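Local atomic coordinates of biogenic amine-binding protein (PDB entry 4GE1), a protein that binds biogenic amines such as serotonin and norepinephrine in the saliva of a blood-feeding insect, here holding tryptamine inside a lipocalin barrel. Residues A[19-33]-A[132-145]. Residues are numbered along the deposited sequence; the frame is centred on the assembly and turned at random.
Sequences FFTGSWYITHYKLGD and DYYLYAVQSRTENV. With TSS (2-(1H-indol-3-yl)ethanamine), chain E.
The guanidinium of R141 lies flat on the indole of W24, planes 13° apart and centres 3.8 Å apart, while its rim is spent on main-chain carbonyls. R141 NH1 donates to S23 O at 2.9 Å within the guanidinium plane and more weakly to T21 O, and R141 NH2 to F19 O at 3.1 Å; NE is held by the Y117 carbonyl. A bend at chi2 (-58°) turns the arginine back over the ring, with CD above the six-membered part. This pairing of a tryptophan on the first strand with an arginine just past strand 134-140, the last long strand of the barrel, is a lipocalin signature, closing one end of the barrel.

Beyond it, strands 23-31 and 134-140 join antiparallel, from the Y25–S140 pair to L31–L135. A classic beta bulge interrupts them: T27 and H28 both face V138, whose carbonyl accepts T27 N-H and whose amide donates to H28 O. The bulge lets T27 point at the partner strand, CG2 against S140 CB and the E143 carbonyl, OG1 hydrogen-bonded to H28 ND1.

On the barrel interior, I26 and Q139 run side by side toward the tryptamine. Q139 OE1 accepts the N-H of tryptamine NE1 at 3.2 Å; I26 CD1 and L135 CD2 pack on the same ligand.

Near the other end, Y134 lays its ring over G32 CA and donates its hydroxyl to D33 OD1 at 2.6 Å, from above the carboxylate plane. Thus the arginine's charge would probably be spread over peptide carbonyls and a pi face, whereas on the interior face an amide oxygen, oriented by S121 and Y112 at NE2, reads the indole N-H beside apolar I26 and L135, with D73 also binding the ligand.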
loop_
_atom_site.group_PDB
_atom_site.type_symbol
_atom_site.label_atom_id
_atom_site.label_comp_id
_atom_site.label_asym_id
_atom_site.label_seq_id
_atom_site.Cartn_x
_atom_site.Cartn_y
_atom_site.Cartn_z
ATOM N N PHE A 19 8.729 -7.351 7.616
ATOM C CA PHE A 19 7.747 -6.819 6.684
ATOM C C PHE A 19 8.215 -5.517 6.045
ATOM O O PHE A 19 8.198 -5.375 4.820
ATOM C CB PHE A 19 6.383 -6.629 7.356
ATOM C CG PHE A 19 5.276 -6.292 6.386
ATOM C CD1 PHE A 19 4.951 -4.975 6.112
ATOM C CD2 PHE A 19 4.562 -7.300 5.745
ATOM C CE1 PHE A 19 3.928 -4.663 5.217
ATOM C CE2 PHE A 19 3.547 -6.997 4.856
ATOM C CZ PHE A 19 3.232 -5.677 4.589
ATOM N N PHE A 20 8.629 -4.570 6.877
ATOM C CA PHE A 20 9.034 -3.258 6.384
ATOM C C PHE A 20 10.484 -3.242 5.885
ATOM O O PHE A 20 11.344 -2.538 6.422
ATOM C CB PHE A 20 8.812 -2.198 7.456
ATOM C CG PHE A 20 7.373 -2.015 7.834
ATOM C CD1 PHE A 20 6.904 -2.458 9.063
ATOM C CD2 PHE A 20 6.483 -1.416 6.951
ATOM C CE1 PHE A 20 5.577 -2.289 9.416
ATOM C CE2 PHE A 20 5.153 -1.243 7.293
ATOM C CZ PHE A 20 4.697 -1.678 8.532
ATOM N N THR A 21 10.741 -4.032 4.850
ATOM C CA THR A 21 12.026 -4.010 4.173
ATOM C C THR A 21 11.809 -4.385 2.715
ATOM O O THR A 21 10.886 -5.129 2.395
ATOM C CB THR A 21 13.031 -4.978 4.811
ATOM O OG1 THR A 21 14.261 -4.930 4.080
ATOM C CG2 THR A 21 12.499 -6.397 4.780
ATOM N N GLY A 22 12.655 -3.863 1.834
ATOM C CA GLY A 22 12.502 -4.114 0.416
ATOM C C GLY A 22 11.274 -3.403 -0.126
ATOM O O GLY A 22 10.923 -2.318 0.339
ATOM N N SER A 23 10.606 -4.026 -1.091
ATOM C CA SER A 23 9.513 -3.371 -1.805
ATOM C C SER A 23 8.336 -4.304 -2.104
ATOM O O SER A 23 8.442 -5.530 -1.961
ATOM C CB SER A 23 10.035 -2.777 -3.115
ATOM O OG SER A 23 10.548 -3.804 -3.942
ATOM N N TRP A 24 7.227 -3.702 -2.537
ATOM C CA TRP A 24 5.991 -4.413 -2.854
ATOM C C TRP A 24 5.381 -3.915 -4.162
ATOM O O TRP A 24 5.458 -2.735 -4.475
ATOM C CB TRP A 24 4.951 -4.182 -1.752
ATOM C CG TRP A 24 5.255 -4.850 -0.420
ATOM C CD1 TRP A 24 5.821 -4.272 0.682
ATOM C CD2 TRP A 24 4.970 -6.207 -0.054
ATOM N NE1 TRP A 24 5.912 -5.187 1.706
ATOM C CE2 TRP A 24 5.397 -6.381 1.277
ATOM C CE3 TRP A 24 4.396 -7.292 -0.726
ATOM C CZ2 TRP A 24 5.274 -7.594 1.944
ATOM C CZ3 TRP A 24 4.273 -8.486 -0.064
ATOM C CH2 TRP A 24 4.713 -8.633 1.258
ATOM N N TYR A 25 4.762 -4.820 -4.912
ATOM C CA TYR A 25 3.981 -4.443 -6.076
ATOM C C TYR A 25 2.503 -4.657 -5.765
ATOM O O TYR A 25 2.124 -5.685 -5.202
ATOM C CB TYR A 25 4.366 -5.290 -7.288
ATOM C CG TYR A 25 5.784 -5.080 -7.764
ATOM C CD1 TYR A 25 6.823 -5.870 -7.285
ATOM C CD2 TYR A 25 6.085 -4.093 -8.691
ATOM C CE1 TYR A 25 8.127 -5.680 -7.715
ATOM C CE2 TYR A 25 7.387 -3.897 -9.129
ATOM C CZ TYR A 25 8.404 -4.691 -8.632
ATOM O OH TYR A 25 9.696 -4.506 -9.067
ATOM N N ILE A 26 1.677 -3.682 -6.125
ATOM C CA ILE A 26 0.232 -3.815 -5.968
ATOM C C ILE A 26 -0.344 -4.460 -7.220
ATOM O O ILE A 26 -0.391 -3.846 -8.285
ATOM C CB ILE A 26 -0.434 -2.465 -5.682
ATOM C CG1 ILE A 26 0.260 -1.801 -4.485
ATOM C CG2 ILE A 26 -1.920 -2.657 -5.397
ATOM C CD1 ILE A 26 -0.510 -0.665 -3.875
ATOM N N THR A 27 -0.756 -5.715 -7.089
ATOM C CA THR A 27 -1.153 -6.505 -8.246
ATOM C C THR A 27 -2.654 -6.451 -8.540
ATOM O O THR A 27 -3.065 -6.473 -9.698
ATOM C CB THR A 27 -0.714 -7.971 -8.081
ATOM O OG1 THR A 27 -1.214 -8.484 -6.839
ATOM C CG2 THR A 27 0.806 -8.062 -8.089
ATOM N N HIS A 28 -3.462 -6.395 -7.488
ATOM C CA HIS A 28 -4.918 -6.406 -7.616
ATOM C C HIS A 28 -5.490 -5.488 -6.556
ATOM O O HIS A 28 -4.921 -5.361 -5.468
ATOM C CB HIS A 28 -5.480 -7.805 -7.361
ATOM C CG HIS A 28 -4.942 -8.862 -8.275
ATOM N ND1 HIS A 28 -3.654 -9.336 -8.186
ATOM C CD2 HIS A 28 -5.530 -9.549 -9.281
ATOM C CE1 HIS A 28 -3.465 -10.268 -9.104
ATOM N NE2 HIS A 28 -4.588 -10.413 -9.784
ATOM N N TYR A 29 -6.627 -4.866 -6.848
ATOM C CA TYR A 29 -7.244 -3.999 -5.855
ATOM C C TYR A 29 -8.640 -3.498 -6.191
ATOM O O TYR A 29 -8.996 -3.315 -7.357
ATOM C CB TYR A 29 -6.335 -2.806 -5.552
ATOM C CG TYR A 29 -6.125 -1.847 -6.699
ATOM C CD1 TYR A 29 -7.015 -0.809 -6.941
ATOM C CD2 TYR A 29 -5.005 -1.954 -7.519
ATOM C CE1 TYR A 29 -6.798 0.093 -7.979
ATOM C CE2 TYR A 29 -4.779 -1.058 -8.551
ATOM C CZ TYR A 29 -5.673 -0.038 -8.783
ATOM O OH TYR A 29 -5.431 0.840 -9.829
ATOM N N LYS A 30 -9.420 -3.278 -5.142
ATOM C CA LYS A 30 -10.704 -2.611 -5.259
ATOM C C LYS A 30 -10.613 -1.274 -4.553
ATOM O O LYS A 30 -10.305 -1.205 -3.361
ATOM C CB LYS A 30 -11.819 -3.436 -4.628
ATOM C CG LYS A 30 -13.150 -2.677 -4.544
ATOM C CD LYS A 30 -14.259 -3.559 -4.013
ATOM C CE LYS A 30 -15.589 -2.816 -3.963
ATOM N NZ LYS A 30 -16.550 -3.524 -3.080
ATOM N N LEU A 31 -10.861 -0.214 -5.307
ATOM C CA LEU A 31 -10.900 1.133 -4.774
ATOM C C LEU A 31 -12.347 1.643 -4.738
ATOM O O LEU A 31 -12.949 1.867 -5.785
ATOM C CB LEU A 31 -10.072 2.044 -5.662
ATOM C CG LEU A 31 -10.174 3.528 -5.351
ATOM C CD1 LEU A 31 -9.632 3.796 -3.959
ATOM C CD2 LEU A 31 -9.409 4.323 -6.400
ATOM N N GLY A 32 -12.900 1.829 -3.545
ATOM C CA GLY A 32 -14.261 2.349 -3.403
ATOM C C GLY A 32 -15.402 1.449 -3.868
ATOM O O GLY A 32 -15.196 0.281 -4.185
ATOM N N ASP A 33 -16.618 1.999 -3.901
ATOM C CA ASP A 33 -17.801 1.244 -4.323
ATOM C C ASP A 33 -18.127 1.344 -5.823
ATOM O O ASP A 33 -18.676 0.405 -6.401
ATOM C CB ASP A 33 -19.034 1.666 -3.509
ATOM C CG ASP A 33 -18.978 1.189 -2.072
ATOM O OD1 ASP A 33 -18.637 0.010 -1.851
ATOM O OD2 ASP A 33 -19.280 1.994 -1.166
ATOM N N ASP A 132 -15.341 7.055 1.849
ATOM C CA ASP A 132 -15.731 6.637 0.511
ATOM C C ASP A 132 -14.514 6.186 -0.283
ATOM O O ASP A 132 -14.628 5.360 -1.189
ATOM C CB ASP A 132 -16.475 7.759 -0.223
ATOM C CG ASP A 132 -17.932 7.868 0.203
ATOM O OD1 ASP A 132 -18.380 7.017 1.002
ATOM O OD2 ASP A 132 -18.633 8.795 -0.270
ATOM N N TYR A 133 -13.352 6.743 0.058
ATOM C CA TYR A 133 -12.082 6.231 -0.440
ATOM C C TYR A 133 -11.602 5.117 0.475
ATOM O O TYR A 133 -10.988 5.372 1.518
ATOM C CB TYR A 133 -11.013 7.328 -0.498
ATOM C CG TYR A 133 -9.583 6.791 -0.475
ATOM C CD1 TYR A 133 -8.970 6.340 -1.639
ATOM C CD2 TYR A 133 -8.849 6.740 0.708
ATOM C CE1 TYR A 133 -7.673 5.851 -1.625
ATOM C CE2 TYR A 133 -7.557 6.247 0.730
ATOM C CZ TYR A 133 -6.974 5.806 -0.441
ATOM O OH TYR A 133 -5.682 5.322 -0.438
ATOM N N TYR A 134 -11.904 3.882 0.105
ATOM C CA TYR A 134 -11.301 2.759 0.794
ATOM C C TYR A 134 -10.630 1.870 -0.225
ATOM O O TYR A 134 -11.046 1.803 -1.389
ATOM C CB TYR A 134 -12.320 1.973 1.624
ATOM C CG TYR A 134 -13.351 1.217 0.813
ATOM C CD1 TYR A 134 -14.622 1.740 0.617
ATOM C CD2 TYR A 134 -13.060 -0.025 0.256
ATOM C CE1 TYR A 134 -15.575 1.056 -0.120
ATOM C CE2 TYR A 134 -14.018 -0.721 -0.486
ATOM C CZ TYR A 134 -15.268 -0.173 -0.666
ATOM O OH TYR A 134 -16.229 -0.856 -1.388
ATOM N N LEU A 135 -9.588 1.185 0.219
ATOM C CA LEU A 135 -8.827 0.342 -0.670
ATOM C C LEU A 135 -8.640 -1.043 -0.079
ATOM O O LEU A 135 -8.223 -1.192 1.076
ATOM C CB LEU A 135 -7.462 0.979 -0.939
ATOM C CG LEU A 135 -6.506 0.214 -1.849
ATOM C CD1 LEU A 135 -6.946 0.366 -3.285
ATOM C CD2 LEU A 135 -5.083 0.735 -1.669
ATOM N N TYR A 136 -8.972 -2.053 -0.875
ATOM C CA TYR A 136 -8.552 -3.420 -0.599
ATOM C C TYR A 136 -7.503 -3.805 -1.638
ATOM O O TYR A 136 -7.760 -3.738 -2.843
ATOM C CB TYR A 136 -9.737 -4.381 -0.687
ATOM C CG TYR A 136 -10.685 -4.322 0.485
ATOM C CD1 TYR A 136 -10.413 -5.014 1.658
ATOM C CD2 TYR A 136 -11.864 -3.588 0.413
ATOM C CE1 TYR A 136 -11.283 -4.973 2.727
ATOM C CE2 TYR A 136 -12.743 -3.543 1.476
ATOM C CZ TYR A 136 -12.448 -4.238 2.629
ATOM O OH TYR A 136 -13.318 -4.190 3.688
ATOM N N ALA A 137 -6.320 -4.204 -1.184
ATOM C CA ALA A 137 -5.219 -4.449 -2.114
ATOM C C ALA A 137 -4.499 -5.775 -1.896
ATOM O O ALA A 137 -4.187 -6.150 -0.765
ATOM C CB ALA A 137 -4.208 -3.289 -2.067
ATOM N N VAL A 138 -4.238 -6.472 -3.000
ATOM C CA VAL A 138 -3.308 -7.594 -3.006
ATOM C C VAL A 138 -1.917 -7.107 -3.429
ATOM O O VAL A 138 -1.766 -6.369 -4.413
ATOM C CB VAL A 138 -3.790 -8.733 -3.915
ATOM C CG1 VAL A 138 -2.712 -9.796 -4.055
ATOM C CG2 VAL A 138 -5.074 -9.340 -3.351
ATOM N N GLN A 139 -0.909 -7.508 -2.664
ATOM C CA GLN A 139 0.453 -7.015 -2.850
ATOM C C GLN A 139 1.448 -8.173 -2.934
ATOM O O GLN A 139 1.301 -9.189 -2.255
ATOM C CB GLN A 139 0.813 -6.029 -1.728
ATOM C CG GLN A 139 -0.243 -4.925 -1.560
ATOM C CD GLN A 139 0.069 -3.945 -0.441
ATOM O OE1 GLN A 139 -0.221 -2.755 -0.547
ATOM N NE2 GLN A 139 0.646 -4.442 0.644
ATOM N N SER A 140 2.446 -8.026 -3.796
ATOM C CA SER A 140 3.392 -9.102 -4.050
ATOM C C SER A 140 4.820 -8.566 -3.987
ATOM O O SER A 140 5.056 -7.376 -4.194
ATOM C CB SER A 140 3.116 -9.723 -5.418
ATOM O OG SER A 140 4.068 -10.729 -5.745
ATOM N N ARG A 141 5.764 -9.442 -3.676
ATOM C CA ARG A 141 7.174 -9.075 -3.692
ATOM C C ARG A 141 7.663 -9.039 -5.135
ATOM O O ARG A 141 8.690 -8.431 -5.435
ATOM C CB ARG A 141 8.002 -10.062 -2.866
ATOM C CG ARG A 141 7.767 -9.973 -1.353
ATOM C CD ARG A 141 8.067 -8.579 -0.796
ATOM N NE ARG A 141 8.274 -8.598 0.651
ATOM C CZ ARG A 141 8.544 -7.523 1.388
ATOM N NH1 ARG A 141 8.630 -6.331 0.818
ATOM N NH2 ARG A 141 8.734 -7.641 2.701
ATOM N N THR A 142 6.921 -9.705 -6.021
ATOM C CA THR A 142 7.196 -9.667 -7.452
ATOM C C THR A 142 6.026 -9.015 -8.194
ATOM O O THR A 142 4.991 -8.709 -7.594
ATOM C CB THR A 142 7.480 -11.063 -8.025
ATOM O OG1 THR A 142 6.444 -11.962 -7.621
ATOM C CG2 THR A 142 8.831 -11.594 -7.519
ATOM N N GLU A 143 6.200 -8.790 -9.491
ATOM C CA GLU A 143 5.209 -8.062 -10.279
ATOM C C GLU A 143 3.898 -8.840 -10.409
ATOM O O GLU A 143 2.828 -8.248 -10.555
ATOM C CB GLU A 143 5.772 -7.702 -11.659
ATOM C CG GLU A 143 7.040 -6.868 -11.592
ATOM C CD GLU A 143 7.518 -6.395 -12.955
ATOM O OE1 GLU A 143 8.741 -6.438 -13.202
ATOM O OE2 GLU A 143 6.679 -5.969 -13.773
ATOM N N ASN A 144 3.992 -10.164 -10.350
ATOM C CA ASN A 144 2.813 -11.030 -10.389
ATOM C C ASN A 144 2.719 -11.832 -9.096
ATOM O O ASN A 144 3.728 -12.033 -8.418
ATOM C CB ASN A 144 2.889 -11.987 -11.584
ATOM C CG ASN A 144 3.312 -11.288 -12.868
ATOM O OD1 ASN A 144 2.485 -10.711 -13.577
ATOM N ND2 ASN A 144 4.608 -11.341 -13.173
ATOM N N VAL A 145 1.519 -12.288 -8.741
ATOM C CA VAL A 145 1.390 -13.131 -7.563
ATOM C C VAL A 145 1.963 -14.514 -7.865
ATOM O O VAL A 145 1.619 -15.132 -8.873
ATOM C CB VAL A 145 -0.074 -13.251 -7.077
ATOM C CG1 VAL A 145 -0.149 -14.131 -5.843
ATOM C CG2 VAL A 145 -0.660 -11.878 -6.782
HETATM N N1 TSS E . -0.203 4.716 -1.188
HETATM C CA TSS E . -1.523 4.915 -0.640
HETATM C CB TSS E . -2.407 3.712 -0.540
HETATM C CG TSS E . -1.773 2.408 -0.172
HETATM C CD1 TSS E . -1.600 1.310 -1.003
HETATM N NE1 TSS E . -1.004 0.318 -0.307
HETATM C CE2 TSS E . -0.763 0.745 0.982
HETATM C CD2 TSS E . -1.232 2.029 1.095
HETATM C CZ2 TSS E . -0.154 0.102 2.095
HETATM C CH2 TSS E . -0.044 0.770 3.311
HETATM C CZ3 TSS E . -0.523 2.078 3.425
HETATM C CE3 TSS E . -1.115 2.713 2.327
HETATM O O HOH W 1 10.608 -6.654 -4.345
#